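Amidase, hydantoinase/carbamoylase family (Burkholderia vietnamiensis, PDB 5I4M) probably hydrolyses N-carbamoyl-L-amino acids to free amino acids, as a two-zinc amidase of the peptidase M20 family that forms a dimer. Local coordinates at residues A[235-240]-A[306-311]; A[133-138]-A[424-429]; A[254-259]-A[296-301]; A[53-58]-A[189-194]; A[350-355]-A[387-392]. All coordinates share one frame; numbering follows the deposited sequence.

Contacts 1 and 3 belong to the dimerisation part of the chain and share strand 297-310; they touch where Thr240 CG2 meets Arg301 CG at 3.6 Å. They serve different active sites: Arg309 of contact 1, whose side chain is about 8 Å from a zinc ion, holds the 3-phosphoglycerate of its own subunit, whereas Asn296 of contact 3 reaches the ligand of the second subunit. Contacts 2 and 5, centres about 18 Å apart, meet in the catalytic part through Arg428, whose NH1 lies 3.6 Å from Cys355 SG. The side chain of Met392 in contact 5 is about 7 Å from a zinc ion. Contact 4, on the catalytic part, is about 27 Å from contact 1 between centres.

Contact 1: residues A[235-240]-A[306-311]; sequences RWYEIT and VDFRHP. With 3PG (3-phosphoglyceric acid), chain E.
Asp307 lays its carboxylate beside the indole of Trp236, yet the two are not hydrogen-bonded: OD2 comes obliquely to the indole, 3.3 Å from NE1, at a poor angle for a bond, with the planes 37° apart. The indole N-H turns instead to Gln234. Asp307 spends its oxygens on Arg309, two residues along its own strand. Its extended chi1 (180°) carries the carboxylate alongside the indole and toward that arginine, where both oxygens offer syn lone pairs to a side-on grip, NE to OD1 at 2.8 Å and NH2 to OD2 at 2.9 Å. The salt bridge fixes the guanidinium on 3-phosphoglycerate: NH1 donates to ligand O2 and also to Gly376 O, and NH2 donates to ligand O1. Asp307 is thus a second-shell residue that positions a ligand-binding arginine and probably tempers its charge.

On the sheet face of Tyr237, apolar groups interlock. Tyr237 CD1 touches Val306 CB at 3.8 Å, and its CE1 meets Phe308 CD2 at 3.7 Å, the rings set obliquely at 77°; the phenol OH bonds to Asp320 of helix 313-334. Beneath these side chains run four backbone hydrogen bonds, two each for the pairs Arg235-Phe308 and Tyr237-Val306, while Trp236-Asp307 is the non-hydrogen-bonded pair between them. This is an antiparallel ladder of the M20 dimerisation domain, carrying an arginine of the ligand pocket at its end.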
# COMPACT_ATOMS: atom_id res chain seq x y z
N ARG A 235 19.14 -11.08 7.20
CA ARG A 235 17.97 -11.42 7.99
C ARG A 235 16.82 -10.60 7.46
O ARG A 235 16.93 -9.37 7.36
CB ARG A 235 18.19 -11.12 9.49
CG ARG A 235 19.18 -12.06 10.22
CD ARG A 235 19.43 -11.58 11.66
NE ARG A 235 20.44 -12.37 12.37
CZ ARG A 235 20.17 -13.25 13.32
NH1 ARG A 235 18.91 -13.45 13.69
NH2 ARG A 235 21.16 -13.91 13.92
N TRP A 236 15.71 -11.26 7.10
CA TRP A 236 14.50 -10.58 6.66
C TRP A 236 13.37 -10.83 7.65
O TRP A 236 13.27 -11.91 8.24
CB TRP A 236 14.03 -11.08 5.28
CG TRP A 236 14.94 -10.79 4.13
CD1 TRP A 236 16.23 -10.34 4.16
CD2 TRP A 236 14.61 -10.95 2.74
NE1 TRP A 236 16.72 -10.21 2.88
CE2 TRP A 236 15.74 -10.58 1.99
CE3 TRP A 236 13.45 -11.37 2.07
CZ2 TRP A 236 15.76 -10.61 0.59
CZ3 TRP A 236 13.46 -11.40 0.68
CH2 TRP A 236 14.61 -11.02 -0.04
N TYR A 237 12.50 -9.84 7.79
CA TYR A 237 11.42 -9.88 8.78
C TYR A 237 10.11 -9.46 8.14
O TYR A 237 10.09 -8.71 7.16
CB TYR A 237 11.69 -8.94 9.96
CG TYR A 237 13.02 -9.14 10.63
CD1 TYR A 237 14.18 -8.61 10.06
CD2 TYR A 237 13.12 -9.83 11.82
CE1 TYR A 237 15.40 -8.78 10.67
CE2 TYR A 237 14.35 -10.00 12.44
CZ TYR A 237 15.48 -9.47 11.86
OH TYR A 237 16.71 -9.64 12.46
N GLU A 238 9.02 -9.93 8.75
CA GLU A 238 7.67 -9.43 8.50
C GLU A 238 7.09 -8.98 9.83
O GLU A 238 7.13 -9.72 10.82
CB GLU A 238 6.79 -10.51 7.87
CG GLU A 238 7.17 -10.83 6.42
CD GLU A 238 6.30 -11.89 5.76
OE1 GLU A 238 6.46 -12.12 4.54
OE2 GLU A 238 5.44 -12.49 6.45
N ILE A 239 6.56 -7.76 9.86
CA ILE A 239 6.00 -7.19 11.09
C ILE A 239 4.61 -6.68 10.77
O ILE A 239 4.42 -5.96 9.79
CB ILE A 239 6.88 -6.05 11.64
CG1 ILE A 239 8.25 -6.58 12.03
CG2 ILE A 239 6.21 -5.43 12.86
CD1 ILE A 239 9.25 -5.48 12.39
N THR A 240 3.64 -7.06 11.59
CA THR A 240 2.32 -6.43 11.55
C THR A 240 2.08 -5.75 12.88
O THR A 240 2.18 -6.38 13.94
CB THR A 240 1.22 -7.46 11.26
OG1 THR A 240 1.42 -8.03 9.96
CG2 THR A 240 -0.15 -6.78 11.29
N VAL A 306 11.30 -5.88 6.95
CA VAL A 306 12.61 -5.35 7.31
C VAL A 306 13.66 -6.22 6.65
O VAL A 306 13.53 -7.45 6.61
CB VAL A 306 12.82 -5.30 8.83
CG1 VAL A 306 14.21 -4.76 9.15
CG2 VAL A 306 11.77 -4.42 9.44
N ASP A 307 14.68 -5.57 6.09
CA ASP A 307 15.77 -6.21 5.37
C ASP A 307 17.05 -5.75 6.05
O ASP A 307 17.36 -4.55 6.05
CB ASP A 307 15.73 -5.79 3.89
CG ASP A 307 16.83 -6.41 3.04
OD1 ASP A 307 18.03 -6.29 3.38
OD2 ASP A 307 16.48 -6.99 2.00
N PHE A 308 17.77 -6.69 6.67
CA PHE A 308 19.04 -6.42 7.34
C PHE A 308 20.14 -7.25 6.69
O PHE A 308 19.95 -8.44 6.42
CB PHE A 308 19.02 -6.82 8.83
CG PHE A 308 18.39 -5.81 9.77
CD1 PHE A 308 18.20 -4.49 9.43
CD2 PHE A 308 18.03 -6.22 11.05
CE1 PHE A 308 17.65 -3.59 10.34
CE2 PHE A 308 17.48 -5.33 11.97
CZ PHE A 308 17.29 -4.02 11.62
N ARG A 309 21.32 -6.65 6.49
CA ARG A 309 22.46 -7.39 5.96
C ARG A 309 23.74 -6.89 6.60
O ARG A 309 23.88 -5.70 6.90
CB ARG A 309 22.57 -7.23 4.43
CG ARG A 309 21.22 -7.24 3.74
CD ARG A 309 21.36 -7.15 2.23
NE ARG A 309 20.03 -7.13 1.64
CZ ARG A 309 19.74 -7.58 0.42
NH1 ARG A 309 20.70 -8.07 -0.35
NH2 ARG A 309 18.48 -7.56 0.00
N HIS A 310 24.69 -7.81 6.80
CA HIS A 310 26.03 -7.43 7.23
C HIS A 310 26.99 -8.56 6.90
O HIS A 310 26.60 -9.73 6.93
CB HIS A 310 26.08 -7.10 8.74
CG HIS A 310 27.27 -6.28 9.14
ND1 HIS A 310 28.50 -6.84 9.41
CD2 HIS A 310 27.42 -4.95 9.28
CE1 HIS A 310 29.36 -5.89 9.70
NE2 HIS A 310 28.73 -4.72 9.63
N PRO A 311 28.26 -8.25 6.59
CA PRO A 311 29.23 -9.32 6.31
C PRO A 311 29.70 -10.06 7.55
O PRO A 311 30.40 -11.07 7.40
CB PRO A 311 30.41 -8.57 5.67
CG PRO A 311 30.27 -7.14 6.20
CD PRO A 311 28.79 -6.92 6.24
C1 3PG E . 18.73 -10.08 -2.45
O1 3PG E . 17.93 -9.15 -2.26
O2 3PG E . 19.95 -9.99 -2.19
C2 3PG E . 18.19 -11.35 -3.04
O3 3PG E . 19.09 -12.45 -2.76
C3 3PG E . 18.08 -11.18 -4.53
O1P 3PG E . 19.38 -11.00 -5.09
P 3PG E . 19.53 -10.41 -6.61
O2P 3PG E . 18.52 -11.14 -7.46
O3P 3PG E . 19.19 -8.93 -6.45
O4P 3PG E . 20.98 -10.73 -6.99

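Contact 2: residues A[133-138]-A[424-429]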
# COMPACT_ATOMS: atom_id res chain seq x y z
N HIS A 133 34.04 -24.38 -30.35
CA HIS A 133 35.44 -24.78 -30.33
C HIS A 133 35.62 -26.29 -30.28
O HIS A 133 36.76 -26.76 -30.20
CB HIS A 133 36.15 -24.12 -29.14
CG HIS A 133 36.33 -22.65 -29.30
ND1 HIS A 133 35.48 -21.73 -28.73
CD2 HIS A 133 37.26 -21.93 -29.98
CE1 HIS A 133 35.88 -20.51 -29.05
NE2 HIS A 133 36.95 -20.61 -29.80
N GLY A 134 34.53 -27.05 -30.33
CA GLY A 134 34.63 -28.50 -30.37
C GLY A 134 35.27 -29.09 -29.13
O GLY A 134 35.99 -30.09 -29.21
N ILE A 135 35.01 -28.49 -27.97
CA ILE A 135 35.65 -28.89 -26.73
C ILE A 135 34.82 -29.97 -26.06
O ILE A 135 33.61 -29.80 -25.82
CB ILE A 135 35.83 -27.68 -25.80
CG1 ILE A 135 36.82 -26.69 -26.41
CG2 ILE A 135 36.27 -28.13 -24.41
CD1 ILE A 135 36.88 -25.38 -25.67
N GLU A 136 35.46 -31.08 -25.74
CA GLU A 136 34.89 -32.12 -24.90
C GLU A 136 35.41 -31.94 -23.48
O GLU A 136 36.62 -31.83 -23.28
CB GLU A 136 35.24 -33.51 -25.43
CG GLU A 136 34.82 -34.65 -24.52
CD GLU A 136 35.16 -36.01 -25.10
OE1 GLU A 136 36.35 -36.41 -25.06
OE2 GLU A 136 34.24 -36.69 -25.61
N THR A 137 34.50 -31.89 -22.52
CA THR A 137 34.85 -31.80 -21.11
C THR A 137 34.78 -33.18 -20.46
O THR A 137 34.06 -34.07 -20.92
CB THR A 137 33.93 -30.83 -20.37
OG1 THR A 137 32.57 -31.29 -20.45
CG2 THR A 137 34.03 -29.44 -20.97
N GLU A 138 35.54 -33.34 -19.37
CA GLU A 138 35.50 -34.60 -18.63
C GLU A 138 34.19 -34.71 -17.84
O GLU A 138 33.47 -35.71 -17.94
CB GLU A 138 36.71 -34.69 -17.69
CG GLU A 138 36.85 -36.02 -16.98
CD GLU A 138 37.66 -37.04 -17.78
OE1 GLU A 138 38.09 -38.04 -17.17
OE2 GLU A 138 37.86 -36.82 -19.00
N ALA A 424 36.95 -20.48 -15.93
CA ALA A 424 36.83 -21.06 -14.60
C ALA A 424 36.08 -22.38 -14.66
O ALA A 424 36.47 -23.36 -14.01
CB ALA A 424 36.13 -20.08 -13.66
N MET A 425 35.00 -22.43 -15.44
CA MET A 425 34.26 -23.67 -15.61
C MET A 425 35.10 -24.71 -16.32
O MET A 425 35.15 -25.88 -15.91
CB MET A 425 32.96 -23.42 -16.37
CG MET A 425 31.95 -22.61 -15.58
SD MET A 425 30.40 -22.49 -16.50
CE MET A 425 29.85 -24.20 -16.46
N LEU A 426 35.78 -24.31 -17.40
CA LEU A 426 36.65 -25.25 -18.12
C LEU A 426 37.71 -25.83 -17.19
O LEU A 426 38.00 -27.03 -17.24
CB LEU A 426 37.32 -24.55 -19.29
CG LEU A 426 36.65 -24.69 -20.65
CD1 LEU A 426 37.42 -23.86 -21.66
CD2 LEU A 426 36.60 -26.15 -21.06
N SER A 427 38.30 -24.98 -16.35
CA SER A 427 39.33 -25.45 -15.45
C SER A 427 38.84 -26.60 -14.59
O SER A 427 39.54 -27.60 -14.41
CB SER A 427 39.81 -24.28 -14.58
OG SER A 427 40.87 -24.68 -13.74
N ARG A 428 37.62 -26.50 -14.06
CA ARG A 428 37.14 -27.56 -13.19
C ARG A 428 36.50 -28.71 -13.96
O ARG A 428 36.60 -29.87 -13.52
CB ARG A 428 36.14 -26.97 -12.19
CG ARG A 428 36.69 -25.73 -11.50
CD ARG A 428 36.68 -25.85 -10.01
NE ARG A 428 37.31 -27.08 -9.54
CZ ARG A 428 37.24 -27.51 -8.28
NH1 ARG A 428 36.58 -26.80 -7.37
NH2 ARG A 428 37.83 -28.64 -7.93
N ALA A 429 35.86 -28.44 -15.09
CA ALA A 429 35.17 -29.49 -15.82
C ALA A 429 36.13 -30.40 -16.56
O ALA A 429 35.73 -31.50 -16.97
CB ALA A 429 34.16 -28.89 -16.81
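With CG1 of Ile135 beside its backbone N (chi1 -66°), the CG2 branch stands anti to that nitrogen and faces helix 411-429. Leu426 answers from the helix with chi1 at -95°, displaced from the usual -60°, which swings the leucine toward the loop with CD2 as the branch that touches. The two side chains approach tip to tip, Ile135 CG2 to Leu426 CD2 at 3.9 Å. The same leucine methyl also lies near Thr137 CG2, at 4.2 Å, but here the side chains cross at about a right angle.

Thr137 turns its methyl and CB toward the helix, CB packing on Ala429 CB at 4.1 Å. Its hydroxyl goes to the carbonyl of His139, so the threonine shows the helix a carbon surface and keeps its polar group within its own loop. One turn beyond Leu426, the carbonyl of Ala429 accepts a weak hydrogen bond from Glu138 N, 3.0 Å long and bent to 120°. The Glu138 carboxylate leads away to a salt bridge with Arg92.

Met425 and Ala429 also rest on strands 99-103 and 141-145, so the helix meets both the sheet and the loop that feeds it. Gly134, at positive phi, ends helix 117-132 in a Schellman motif, and residues 135-138 then lead into strand 141-145. The arrangement is plain packing of a C-terminal helix against a helix-to-strand connection in the alpha/beta fold of the M20 catalytic domain.

Contact 3: residues A[254-259]-A[296-301]. With 3PG (3-phosphoglyceric acid), chain H.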
# COMPACT_ATOMS: atom_id res chain seq x y z
N PRO A 254 -4.29 11.92 22.14
CA PRO A 254 -3.54 11.08 23.09
C PRO A 254 -4.02 9.64 23.19
O PRO A 254 -3.23 8.77 23.54
CB PRO A 254 -3.70 11.81 24.43
CG PRO A 254 -4.01 13.23 24.04
CD PRO A 254 -4.89 13.08 22.83
N ARG A 255 -5.28 9.35 22.87
CA ARG A 255 -5.76 7.99 23.02
C ARG A 255 -5.66 7.17 21.74
O ARG A 255 -6.02 5.99 21.76
CB ARG A 255 -7.21 7.99 23.52
CG ARG A 255 -8.22 8.36 22.47
CD ARG A 255 -9.62 8.19 23.03
NE ARG A 255 -9.91 9.15 24.09
CZ ARG A 255 -11.07 9.22 24.73
NH1 ARG A 255 -12.05 8.37 24.42
NH2 ARG A 255 -11.26 10.14 25.67
N ARG A 256 -5.17 7.75 20.65
CA ARG A 256 -5.10 7.01 19.40
C ARG A 256 -4.07 5.89 19.47
O ARG A 256 -3.02 6.01 20.11
CB ARG A 256 -4.73 7.94 18.26
CG ARG A 256 -5.67 9.11 18.14
CD ARG A 256 -5.22 10.01 17.02
NE ARG A 256 -6.24 11.01 16.74
CZ ARG A 256 -6.37 11.60 15.57
NH1 ARG A 256 -5.55 11.28 14.58
NH2 ARG A 256 -7.32 12.50 15.39
N ARG A 257 -4.37 4.80 18.78
CA ARG A 257 -3.44 3.69 18.61
C ARG A 257 -3.24 3.54 17.11
O ARG A 257 -3.87 2.71 16.46
CB ARG A 257 -3.96 2.43 19.29
CG ARG A 257 -4.16 2.65 20.79
CD ARG A 257 -4.23 1.36 21.58
NE ARG A 257 -5.40 0.55 21.28
CZ ARG A 257 -5.36 -0.70 20.82
NH1 ARG A 257 -6.48 -1.36 20.58
NH2 ARG A 257 -4.19 -1.29 20.59
N ASP A 258 -2.36 4.39 16.58
CA ASP A 258 -2.11 4.54 15.15
C ASP A 258 -1.02 3.57 14.70
O ASP A 258 0.15 3.74 15.05
CB ASP A 258 -1.72 6.00 14.87
CG ASP A 258 -1.67 6.32 13.39
OD1 ASP A 258 -1.22 5.46 12.61
OD2 ASP A 258 -2.09 7.46 13.01
N ALA A 259 -1.41 2.56 13.91
CA ALA A 259 -0.43 1.55 13.50
C ALA A 259 0.55 2.10 12.46
O ALA A 259 1.67 1.60 12.37
CB ALA A 259 -1.14 0.31 12.94
N ASN A 296 -9.12 9.59 5.87
CA ASN A 296 -9.69 10.10 7.12
C ASN A 296 -10.00 8.98 8.13
O ASN A 296 -10.92 9.10 8.94
CB ASN A 296 -10.91 10.99 6.86
CG ASN A 296 -11.93 10.39 5.89
OD1 ASN A 296 -11.65 9.42 5.18
ND2 ASN A 296 -13.12 11.01 5.85
N VAL A 297 -9.20 7.91 8.12
CA VAL A 297 -9.26 6.85 9.12
C VAL A 297 -7.86 6.64 9.67
O VAL A 297 -6.93 6.37 8.90
CB VAL A 297 -9.79 5.53 8.52
CG1 VAL A 297 -9.88 4.44 9.60
CG2 VAL A 297 -11.16 5.74 7.85
N ILE A 298 -7.70 6.76 10.99
CA ILE A 298 -6.46 6.36 11.66
C ILE A 298 -6.15 4.91 11.29
O ILE A 298 -7.01 4.04 11.48
CB ILE A 298 -6.58 6.49 13.19
CG1 ILE A 298 -6.81 7.94 13.60
CG2 ILE A 298 -5.35 5.89 13.88
CD1 ILE A 298 -7.46 8.05 15.01
N PRO A 299 -4.96 4.60 10.77
CA PRO A 299 -4.69 3.22 10.34
C PRO A 299 -4.69 2.26 11.52
O PRO A 299 -4.06 2.53 12.55
CB PRO A 299 -3.32 3.32 9.67
CG PRO A 299 -3.27 4.74 9.15
CD PRO A 299 -3.95 5.54 10.25
N GLY A 300 -5.40 1.15 11.37
CA GLY A 300 -5.56 0.21 12.46
C GLY A 300 -4.66 -1.01 12.33
O GLY A 300 -4.50 -1.75 13.30
N ARG A 301 -4.07 -1.21 11.16
CA ARG A 301 -3.18 -2.35 10.94
C ARG A 301 -2.18 -1.99 9.86
O ARG A 301 -2.56 -1.47 8.81
CB ARG A 301 -3.98 -3.60 10.55
CG ARG A 301 -3.16 -4.89 10.57
CD ARG A 301 -4.02 -6.12 10.24
NE ARG A 301 -4.37 -6.22 8.82
CZ ARG A 301 -5.60 -6.06 8.33
NH1 ARG A 301 -6.62 -5.80 9.14
NH2 ARG A 301 -5.81 -6.17 7.03
C1 3PG H . -14.51 13.83 7.73
O1 3PG H . -13.52 13.10 7.65
O2 3PG H . -14.58 14.78 8.55
C2 3PG H . -15.40 13.84 6.52
O3 3PG H . -16.05 15.12 6.42
C3 3PG H . -16.44 12.75 6.67
O1P 3PG H . -17.21 12.97 7.86
P 3PG H . -18.13 11.77 8.48
O2P 3PG H . -17.13 10.90 9.23
O3P 3PG H . -18.74 11.07 7.29
O4P 3PG H . -19.15 12.48 9.39
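Pro299 O takes the N-H of Ala259 in a 3.0 Å, nearly straight hydrogen bond (165°), the donor tilted 33° from the carbonyl plane. Next to it, Asp258 sets its carboxylate against the proline ring, OD1 lying 3.6 Å from Pro299 CD, and OD1 also caps the N terminus of helix 259-276 by accepting from Leu261 N. Ile298 fills the angle between two side chains: CG2 packs on Asp258, while CD1 lies over one guanidinium face of Arg256, 3.6 Å from its CD.

This is the dimerisation domain, where a helix start is tied to strand 297-310, which carries a classic beta bulge at Gly300 and Arg301 opposite His291. The Arg256 chain is extended and crosses Ile298 at about a right angle; its guanidinium is held by Thr251 O, Ala248 O and Thr284 of the second subunit. At the start of segment 296-301, Asn296 ND2 donates to O1 of 3-phosphoglycerate at 2.8 Å, in the active site of the second subunit.

Contact 4: residues A[53-58]-A[189-194]; sequences LALTDL and ARIGYA
Two helix ends meet here: the N-capped start of helix 57-72, after a type II beta turn from Leu53 to Thr56, and the Schellman-type finish of helix 184-191 at Gly192. Arg190 reaches across with CG anti to its backbone N (chi1 -170°) and a bend at chi3. Its NH1 donates to Asp57 OD1 at 2.9 Å, a salt bridge in which the nitrogen approaches from above the carboxylate plane, the two flat groups being 43° apart. NH2 adds a weak bond to Leu55 O at 3.1 Å, and NE pairs with Glu187.

Ile191 CG2 lies over one face of this guanidinium, and Ile191 CD1 touches Leu55 CD2 at 3.8 Å, the side chains crossing at about a right angle. Thr56 is the N-cap, its OG1 capping Asp59 N and donating to Leu53 O at 2.8 Å. The arginine is shared between two carboxylates and a carbonyl, which should limit its rotation, and its charge is probably well balanced although the residue is exposed.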
# COMPACT_ATOMS: atom_id res chain seq x y z
N LEU A 53 8.06 -10.85 -12.89
CA LEU A 53 8.03 -11.49 -11.59
C LEU A 53 8.00 -13.00 -11.74
O LEU A 53 7.50 -13.55 -12.73
CB LEU A 53 6.83 -11.00 -10.78
CG LEU A 53 7.03 -9.72 -9.96
CD1 LEU A 53 8.05 -9.94 -8.85
CD2 LEU A 53 7.47 -8.56 -10.84
N ALA A 54 8.56 -13.69 -10.74
CA ALA A 54 8.67 -15.14 -10.78
C ALA A 54 7.30 -15.79 -10.98
O ALA A 54 6.31 -15.41 -10.36
CB ALA A 54 9.30 -15.65 -9.49
N LEU A 55 7.28 -16.80 -11.86
CA LEU A 55 6.13 -17.68 -12.08
C LEU A 55 4.92 -16.95 -12.65
O LEU A 55 3.79 -17.44 -12.55
CB LEU A 55 5.76 -18.45 -10.80
CG LEU A 55 6.98 -19.15 -10.19
CD1 LEU A 55 6.59 -20.06 -9.01
CD2 LEU A 55 7.74 -19.96 -11.25
N THR A 56 5.12 -15.77 -13.23
CA THR A 56 4.12 -15.17 -14.10
C THR A 56 4.23 -15.77 -15.50
O THR A 56 5.17 -16.51 -15.81
CB THR A 56 4.33 -13.66 -14.21
OG1 THR A 56 5.64 -13.40 -14.75
CG2 THR A 56 4.22 -12.99 -12.84
N ASP A 57 3.27 -15.42 -16.37
CA ASP A 57 3.38 -15.85 -17.76
C ASP A 57 4.64 -15.31 -18.41
O ASP A 57 5.18 -15.94 -19.34
CB ASP A 57 2.16 -15.41 -18.56
CG ASP A 57 0.96 -16.28 -18.32
OD1 ASP A 57 1.10 -17.32 -17.63
OD2 ASP A 57 -0.11 -15.95 -18.85
N LEU A 58 5.11 -14.13 -17.99
CA LEU A 58 6.35 -13.58 -18.55
C LEU A 58 7.56 -14.40 -18.13
O LEU A 58 8.44 -14.69 -18.95
CB LEU A 58 6.51 -12.11 -18.15
CG LEU A 58 5.45 -11.18 -18.75
CD1 LEU A 58 5.51 -9.78 -18.11
CD2 LEU A 58 5.64 -11.08 -20.25
N ALA A 189 2.67 -25.31 -11.32
CA ALA A 189 1.76 -26.12 -12.11
C ALA A 189 1.09 -25.29 -13.20
O ALA A 189 0.93 -25.75 -14.33
CB ALA A 189 0.72 -26.79 -11.22
N ARG A 190 0.73 -24.04 -12.88
CA ARG A 190 0.01 -23.21 -13.84
C ARG A 190 0.85 -22.93 -15.08
O ARG A 190 0.34 -22.99 -16.20
CB ARG A 190 -0.42 -21.89 -13.20
CG ARG A 190 -1.37 -21.09 -14.08
CD ARG A 190 -1.74 -19.76 -13.46
NE ARG A 190 -0.56 -18.92 -13.30
CZ ARG A 190 -0.01 -18.22 -14.29
NH1 ARG A 190 -0.54 -18.28 -15.50
NH2 ARG A 190 1.07 -17.48 -14.06
N ILE A 191 2.14 -22.62 -14.90
CA ILE A 191 3.00 -22.28 -16.03
C ILE A 191 3.72 -23.49 -16.59
O ILE A 191 4.55 -23.34 -17.51
CB ILE A 191 4.04 -21.19 -15.69
CG1 ILE A 191 5.08 -21.69 -14.69
CG2 ILE A 191 3.34 -19.92 -15.20
CD1 ILE A 191 6.38 -20.87 -14.73
N GLY A 192 3.46 -24.68 -16.07
CA GLY A 192 4.02 -25.88 -16.67
C GLY A 192 5.42 -26.22 -16.23
O GLY A 192 6.10 -26.97 -16.93
N TYR A 193 5.86 -25.71 -15.08
CA TYR A 193 7.19 -26.01 -14.56
C TYR A 193 7.13 -26.71 -13.21
O TYR A 193 8.07 -26.62 -12.42
CB TYR A 193 8.04 -24.74 -14.48
CG TYR A 193 8.62 -24.40 -15.84
CD1 TYR A 193 9.85 -24.91 -16.25
CD2 TYR A 193 7.90 -23.63 -16.74
CE1 TYR A 193 10.36 -24.62 -17.53
CE2 TYR A 193 8.40 -23.35 -18.01
CZ TYR A 193 9.63 -23.84 -18.39
OH TYR A 193 10.10 -23.54 -19.65
N ALA A 194 6.04 -27.43 -12.93
CA ALA A 194 6.00 -28.34 -11.78
C ALA A 194 6.68 -29.63 -12.21
O ALA A 194 6.04 -30.58 -12.67
CB ALA A 194 4.57 -28.59 -11.31

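Contact 5: residues A[350-355]-A[387-392]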
# COMPACT_ATOMS: atom_id res chain seq x y z
N ALA A 350 31.77 -17.91 3.06
CA ALA A 350 32.99 -17.81 2.28
C ALA A 350 32.91 -18.79 1.12
O ALA A 350 32.52 -19.94 1.30
CB ALA A 350 34.21 -18.11 3.16
N PHE A 351 33.28 -18.33 -0.06
CA PHE A 351 33.23 -19.21 -1.21
C PHE A 351 34.47 -20.10 -1.23
O PHE A 351 35.45 -19.88 -0.50
CB PHE A 351 33.08 -18.40 -2.49
CG PHE A 351 31.69 -17.85 -2.69
CD1 PHE A 351 30.60 -18.72 -2.77
CD2 PHE A 351 31.45 -16.49 -2.75
CE1 PHE A 351 29.30 -18.23 -2.94
CE2 PHE A 351 30.16 -15.99 -2.91
CZ PHE A 351 29.09 -16.86 -3.01
N ASP A 352 34.42 -21.15 -2.05
CA ASP A 352 35.46 -22.17 -2.06
C ASP A 352 36.77 -21.59 -2.59
O ASP A 352 36.78 -20.93 -3.63
CB ASP A 352 35.03 -23.37 -2.91
CG ASP A 352 36.13 -24.41 -3.05
OD1 ASP A 352 36.27 -25.27 -2.15
OD2 ASP A 352 36.86 -24.36 -4.06
N SER A 353 37.88 -21.88 -1.90
CA SER A 353 39.14 -21.23 -2.23
C SER A 353 39.67 -21.66 -3.60
O SER A 353 40.24 -20.84 -4.32
CB SER A 353 40.18 -21.49 -1.14
OG SER A 353 40.44 -22.87 -1.00
N ALA A 354 39.48 -22.93 -3.97
CA ALA A 354 39.94 -23.36 -5.29
C ALA A 354 39.08 -22.74 -6.39
O ALA A 354 39.60 -22.38 -7.46
CB ALA A 354 39.93 -24.88 -5.40
N CYS A 355 37.77 -22.62 -6.16
CA CYS A 355 36.92 -21.95 -7.13
C CYS A 355 37.32 -20.49 -7.28
O CYS A 355 37.40 -19.96 -8.40
CB CYS A 355 35.45 -22.08 -6.71
SG CYS A 355 34.79 -23.75 -6.95
N VAL A 387 26.82 -27.09 -0.42
CA VAL A 387 26.82 -28.48 -0.85
C VAL A 387 27.85 -28.78 -1.92
O VAL A 387 28.08 -29.96 -2.22
CB VAL A 387 25.41 -28.91 -1.34
CG1 VAL A 387 24.42 -28.86 -0.18
CG2 VAL A 387 24.95 -28.05 -2.51
N ALA A 388 28.50 -27.77 -2.50
CA ALA A 388 29.47 -28.02 -3.55
C ALA A 388 30.48 -26.89 -3.55
O ALA A 388 30.14 -25.77 -3.16
CB ALA A 388 28.80 -28.12 -4.92
N PRO A 389 31.72 -27.14 -3.98
CA PRO A 389 32.69 -26.04 -4.13
C PRO A 389 32.15 -25.01 -5.10
O PRO A 389 31.86 -25.32 -6.25
CB PRO A 389 33.94 -26.74 -4.69
CG PRO A 389 33.74 -28.20 -4.44
CD PRO A 389 32.27 -28.45 -4.39
N THR A 390 32.01 -23.77 -4.63
CA THR A 390 31.29 -22.71 -5.35
C THR A 390 32.03 -21.38 -5.21
O THR A 390 32.56 -21.09 -4.14
CB THR A 390 29.87 -22.54 -4.80
OG1 THR A 390 29.15 -23.78 -4.89
CG2 THR A 390 29.09 -21.43 -5.53
N SER A 391 32.03 -20.57 -6.26
CA SER A 391 32.32 -19.14 -6.09
C SER A 391 31.58 -18.38 -7.19
O SER A 391 30.78 -18.96 -7.93
CB SER A 391 33.83 -18.87 -6.08
OG SER A 391 34.40 -18.91 -7.39
N MET A 392 31.84 -17.08 -7.28
CA MET A 392 31.12 -16.23 -8.22
C MET A 392 32.07 -15.33 -8.99
O MET A 392 33.20 -15.07 -8.58
CB MET A 392 30.08 -15.36 -7.51
CG MET A 392 29.01 -16.15 -6.77
SD MET A 392 27.73 -15.04 -6.15
CE MET A 392 26.95 -14.56 -7.70
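Phe351 and Met392 cross obliquely. The ring's CZ touches Met392 CG at 3.8 Å, while the sulfur lies 4.8 Å from the ring centroid and 53° off its normal, a Met-aromatic contact from a slanting direction. The methionine's chi1 (-60°) and extended chi2 set CG and SD beside the ring. The other end of Phe351 leans on the strand backbone, CB lying 3.2 Å from Thr390 O.

Asp352 and Pro389 lie side by side and point the same way, the carboxylate carbon CG being 3.6 Å from Pro389 CB. The aspartate's own N-H donates to Thr390 O at 2.8 Å, joining the helix start to strand 390-395. As N-cap of helix 353-365, it receives Cys355 N on the anti lone pair of OD2, 2.9 Å away. Cys355 points at the strand too, SG resting 3.8 Å from Pro389 CB, and its CB packs on Ser391.

Met392 lies about 4 Å from the side chain of the zinc ligand His211, so the contact lies next to the metal site. Chemically, one strong backbone bond fixes the position of the helix start, the capping carboxylate satisfies a helix N-H, and apolar contacts of the ring and methionine fill much of the rest of this buried join.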